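Long-range contact in pantothenate kinase (Coxiella burnetii, PDB 3TQC), which catalyses the ATP-dependent phosphorylation of pantothenate to 4'-phosphopantothenate, the first step of coenzyme A biosynthesis: residues 167-178 / 190-200. Numbering follows the deposited sequence.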
loop_
_atom_site.group_PDB
_atom_site.type_symbol
_atom_site.label_atom_id
_atom_site.label_comp_id
_atom_site.label_asym_id
_atom_site.label_seq_id
_atom_site.Cartn_x
_atom_site.Cartn_y
_atom_site.Cartn_z
ATOM N N ILE B 167 -12.035 12.097 -1.217
ATOM C CA ILE B 167 -11.266 12.609 -2.345
ATOM C C ILE B 167 -11.143 11.525 -3.412
ATOM O O ILE B 167 -11.347 11.782 -4.586
ATOM C CB ILE B 167 -9.908 13.159 -1.903
ATOM C CG1 ILE B 167 -10.125 14.429 -1.068
ATOM C CG2 ILE B 167 -9.029 13.496 -3.108
ATOM C CD1 ILE B 167 -8.885 14.945 -0.399
ATOM N N LYS B 168 -10.873 10.304 -2.977
ATOM C CA LYS B 168 -10.649 9.189 -3.874
ATOM C C LYS B 168 -11.946 8.601 -4.364
ATOM O O LYS B 168 -11.936 7.663 -5.166
ATOM C CB LYS B 168 -9.799 8.117 -3.188
ATOM C CG LYS B 168 -8.293 8.429 -3.225
ATOM C CD LYS B 168 -7.767 8.478 -4.656
ATOM C CE LYS B 168 -6.273 8.243 -4.718
ATOM N NZ LYS B 168 -5.779 8.273 -6.107
ATOM N N SER B 169 -13.059 9.153 -3.886
ATOM C CA SER B 169 -14.370 8.830 -4.400
ATOM C C SER B 169 -14.843 9.855 -5.439
ATOM O O SER B 169 -15.867 9.667 -6.055
ATOM C CB SER B 169 -15.363 8.754 -3.263
ATOM O OG SER B 169 -14.972 7.784 -2.337
ATOM N N GLY B 170 -14.095 10.934 -5.636
ATOM C CA GLY B 170 -14.457 11.947 -6.626
ATOM C C GLY B 170 -15.309 13.068 -6.071
ATOM O O GLY B 170 -15.777 13.923 -6.838
ATOM N N GLN B 171 -15.492 13.079 -4.748
ATOM C CA GLN B 171 -16.333 14.063 -4.073
ATOM C C GLN B 171 -15.808 15.487 -4.240
ATOM O O GLN B 171 -14.620 15.737 -4.154
ATOM C CB GLN B 171 -16.431 13.739 -2.582
ATOM C CG GLN B 171 -17.351 14.654 -1.756
ATOM C CD GLN B 171 -17.577 14.109 -0.330
ATOM O OE1 GLN B 171 -17.558 12.887 -0.103
ATOM N NE2 GLN B 171 -17.770 15.013 0.632
ATOM N N ARG B 172 -16.727 16.411 -4.471
ATOM C CA ARG B 172 -16.395 17.805 -4.650
ATOM C C ARG B 172 -16.268 18.508 -3.303
ATOM O O ARG B 172 -16.871 18.101 -2.299
ATOM C CB ARG B 172 -17.469 18.466 -5.513
ATOM C CG ARG B 172 -17.402 18.045 -6.999
ATOM C CD ARG B 172 -16.329 18.865 -7.699
ATOM N NE ARG B 172 -15.997 18.417 -9.037
ATOM C CZ ARG B 172 -15.008 18.923 -9.777
ATOM N NH1 ARG B 172 -14.244 19.914 -9.320
ATOM N NH2 ARG B 172 -14.779 18.434 -10.993
ATOM N N ASN B 173 -15.469 19.570 -3.292
ATOM C CA ASN B 173 -15.415 20.506 -2.161
ATOM C C ASN B 173 -15.274 19.826 -0.803
ATOM O O ASN B 173 -16.101 19.987 0.067
ATOM C CB ASN B 173 -16.649 21.415 -2.179
ATOM C CG ASN B 173 -16.725 22.272 -3.430
ATOM O OD1 ASN B 173 -17.816 22.589 -3.908
ATOM N ND2 ASN B 173 -15.567 22.657 -3.965
ATOM N N VAL B 174 -14.207 19.060 -0.632
ATOM C CA VAL B 174 -13.973 18.384 0.633
ATOM C C VAL B 174 -13.319 19.359 1.591
ATOM O O VAL B 174 -12.366 20.076 1.239
ATOM C CB VAL B 174 -13.132 17.141 0.451
ATOM C CG1 VAL B 174 -12.836 16.485 1.813
ATOM C CG2 VAL B 174 -13.862 16.196 -0.475
ATOM N N ARG B 175 -13.862 19.399 2.799
ATOM C CA ARG B 175 -13.429 20.341 3.810
ATOM C C ARG B 175 -12.296 19.749 4.643
ATOM O O ARG B 175 -12.407 18.647 5.150
ATOM C CB ARG B 175 -14.636 20.750 4.649
ATOM C CG ARG B 175 -15.611 21.585 3.823
ATOM C CD ARG B 175 -17.028 21.570 4.365
ATOM N NE ARG B 175 -17.809 22.725 3.901
ATOM C CZ ARG B 175 -18.201 22.937 2.639
ATOM N NH1 ARG B 175 -17.898 22.084 1.653
ATOM N NH2 ARG B 175 -18.907 24.026 2.356
ATOM N N ILE B 176 -11.186 20.470 4.751
ATOM C CA ILE B 176 -10.020 19.971 5.467
ATOM C C ILE B 176 -9.846 20.835 6.695
ATOM O O ILE B 176 -9.743 22.039 6.566
ATOM C CB ILE B 176 -8.737 20.089 4.632
ATOM C CG1 ILE B 176 -8.894 19.398 3.263
ATOM C CG2 ILE B 176 -7.528 19.554 5.436
ATOM C CD1 ILE B 176 -9.167 17.902 3.330
ATOM N N PRO B 177 -9.812 20.224 7.897
ATOM C CA PRO B 177 -9.630 21.007 9.107
ATOM C C PRO B 177 -8.229 21.607 9.174
ATOM O O PRO B 177 -7.319 21.127 8.521
ATOM C CB PRO B 177 -9.898 20.000 10.230
ATOM C CG PRO B 177 -9.617 18.713 9.647
ATOM C CD PRO B 177 -9.985 18.799 8.200
ATOM N N VAL B 178 -8.098 22.696 9.916
ATOM C CA VAL B 178 -6.886 23.512 9.911
ATOM C C VAL B 178 -6.259 23.538 11.301
ATOM O O VAL B 178 -6.944 23.751 12.284
ATOM C CB VAL B 178 -7.214 24.944 9.454
ATOM C CG1 VAL B 178 -5.991 25.874 9.597
ATOM C CG2 VAL B 178 -7.739 24.935 8.008
ATOM N N GLN B 190 -12.705 26.422 10.919
ATOM C CA GLN B 190 -11.864 26.838 9.817
ATOM C C GLN B 190 -11.496 25.628 8.970
ATOM O O GLN B 190 -10.941 24.662 9.482
ATOM C CB GLN B 190 -10.619 27.510 10.360
ATOM C CG GLN B 190 -9.718 28.052 9.288
ATOM C CD GLN B 190 -9.062 29.360 9.678
ATOM O OE1 GLN B 190 -9.714 30.273 10.208
ATOM N NE2 GLN B 190 -7.760 29.470 9.393
ATOM N N TYR B 191 -11.823 25.686 7.682
ATOM C CA TYR B 191 -11.548 24.589 6.751
ATOM C C TYR B 191 -10.957 25.087 5.437
ATOM O O TYR B 191 -11.338 26.129 4.932
ATOM C CB TYR B 191 -12.824 23.806 6.457
ATOM C CG TYR B 191 -13.493 23.239 7.685
ATOM C CD1 TYR B 191 -13.056 22.042 8.249
ATOM C CD2 TYR B 191 -14.556 23.897 8.285
ATOM C CE1 TYR B 191 -13.659 21.513 9.379
ATOM C CE2 TYR B 191 -15.172 23.374 9.422
ATOM C CZ TYR B 191 -14.710 22.179 9.961
ATOM O OH TYR B 191 -15.306 21.648 11.073
ATOM N N GLU B 192 -10.003 24.335 4.909
ATOM C CA GLU B 192 -9.511 24.526 3.557
ATOM C C GLU B 192 -10.363 23.654 2.642
ATOM O O GLU B 192 -10.978 22.691 3.098
ATOM C CB GLU B 192 -8.045 24.122 3.460
ATOM C CG GLU B 192 -7.135 25.039 4.264
ATOM C CD GLU B 192 -5.683 24.615 4.226
ATOM O OE1 GLU B 192 -5.381 23.525 3.679
ATOM O OE2 GLU B 192 -4.839 25.384 4.740
ATOM N N ILE B 193 -10.422 24.000 1.367
ATOM C CA ILE B 193 -11.245 23.261 0.437
ATOM C C ILE B 193 -10.368 22.593 -0.610
ATOM O O ILE B 193 -9.587 23.251 -1.277
ATOM C CB ILE B 193 -12.286 24.159 -0.214
ATOM C CG1 ILE B 193 -13.303 24.612 0.843
ATOM C CG2 ILE B 193 -12.966 23.418 -1.354
ATOM C CD1 ILE B 193 -13.959 25.910 0.523
ATOM N N VAL B 194 -10.478 21.270 -0.684
ATOM C CA VAL B 194 -9.856 20.461 -1.699
ATOM C C VAL B 194 -10.979 20.053 -2.655
ATOM O O VAL B 194 -11.943 19.397 -2.254
ATOM C CB VAL B 194 -9.167 19.217 -1.062
ATOM C CG1 VAL B 194 -8.644 18.274 -2.127
ATOM C CG2 VAL B 194 -8.034 19.644 -0.110
ATOM N N ASP B 195 -10.859 20.460 -3.914
ATOM C CA ASP B 195 -11.935 20.297 -4.880
ATOM C C ASP B 195 -11.509 19.568 -6.159
ATOM O O ASP B 195 -11.394 20.176 -7.234
ATOM C CB ASP B 195 -12.540 21.655 -5.228
ATOM C CG ASP B 195 -13.734 21.533 -6.166
ATOM O OD1 ASP B 195 -14.441 20.498 -6.082
ATOM O OD2 ASP B 195 -13.965 22.472 -6.977
ATOM N N GLN B 196 -11.340 18.260 -6.032
ATOM C CA GLN B 196 -10.859 17.392 -7.117
ATOM C C GLN B 196 -9.728 18.001 -7.935
ATOM O O GLN B 196 -9.821 18.104 -9.146
ATOM C CB GLN B 196 -12.017 16.936 -8.010
ATOM C CG GLN B 196 -12.978 16.031 -7.272
ATOM C CD GLN B 196 -12.350 14.705 -6.876
ATOM O OE1 GLN B 196 -12.378 14.310 -5.705
ATOM N NE2 GLN B 196 -11.802 14.000 -7.853
ATOM N N PRO B 197 -8.638 18.389 -7.260
ATOM C CA PRO B 197 -7.481 18.868 -7.998
ATOM C C PRO B 197 -6.876 17.685 -8.744
ATOM O O PRO B 197 -7.356 16.559 -8.625
ATOM C CB PRO B 197 -6.542 19.317 -6.895
ATOM C CG PRO B 197 -6.838 18.369 -5.775
ATOM C CD PRO B 197 -8.308 18.116 -5.843
ATOM N N ASP B 198 -5.831 17.927 -9.508
ATOM C CA ASP B 198 -5.197 16.851 -10.226
ATOM C C ASP B 198 -4.304 16.071 -9.286
ATOM O O ASP B 198 -4.130 14.869 -9.436
ATOM C CB ASP B 198 -4.388 17.434 -11.375
ATOM C CG ASP B 198 -5.253 18.183 -12.343
ATOM O OD1 ASP B 198 -6.097 17.502 -12.987
ATOM O OD2 ASP B 198 -5.105 19.432 -12.427
ATOM N N ILE B 199 -3.731 16.779 -8.317
ATOM C CA ILE B 199 -2.796 16.191 -7.374
ATOM C C ILE B 199 -3.087 16.701 -5.978
ATOM O O ILE B 199 -3.366 17.898 -5.779
ATOM C CB ILE B 199 -1.345 16.539 -7.739
ATOM C CG1 ILE B 199 -0.995 15.982 -9.136
ATOM C CG2 ILE B 199 -0.391 16.044 -6.653
ATOM C CD1 ILE B 199 0.381 16.458 -9.676
ATOM N N VAL B 200 -3.059 15.782 -5.014
ATOM C CA VAL B 200 -3.101 16.140 -3.622
ATOM C C VAL B 200 -1.782 15.705 -3.032
ATOM O O VAL B 200 -1.373 14.553 -3.192
ATOM C CB VAL B 200 -4.247 15.420 -2.883
ATOM C CG1 VAL B 200 -4.172 15.704 -1.384
ATOM C CG2 VAL B 200 -5.603 15.837 -3.477
HETATM O O HOH W 1 -12.244 16.964 -3.512
HETATM O O HOH W 2 -14.987 24.645 -5.382
HETATM O O HOH W 3 -10.333 23.260 11.569
#
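Val-174 and Ile-176 pair antiparallel with Val-194 and Glu-192, and four backbone hydrogen bonds satisfy every N-H and C=O these residues turn on one another; Val-194 N to Val-174 O, 2.9 Å, is nearly straight at 170°. Pro-177, which has no N-H to offer, suits a position whose N is not called on by strand 190-194, its CB 4.1 Å from Tyr-191 CE1. Beyond it the direct bond from Val-178 N to Gln-190 O is weak, and water 3 supplements it by bridging the two atoms.

At the other end Asp-195 gathers donors: its chi1 of -176° swings CG away from the backbone N, and the short carboxylate can both accept from a backbone N-H and pair with an arginine. OD1 takes Asn-173 N at 3.1 Å from above the carboxylate plane. Arg-172 NH1 completes a salt bridge, its hydrogen bond to the same OD1 weak at 3.3 Å, while water 2 donates to OD2. Water 1 accepts from Gln-196 N and lies 2.8 Å from both Gln-171 O and Val-194 O.

On the face carrying Val-174 and Ile-176, branched Val-194 presses CG2 against Ile-176 CG1, a tight 3.5 Å, and CG1 against Ile-167 CD1; Ile-128 of strand 125-129 touches both Val-194 and Ile-176. Apolar side chains thus join this small sheet to the P-loop kinase core, while carboxylate and waters serve polar groups where strand pairing runs out.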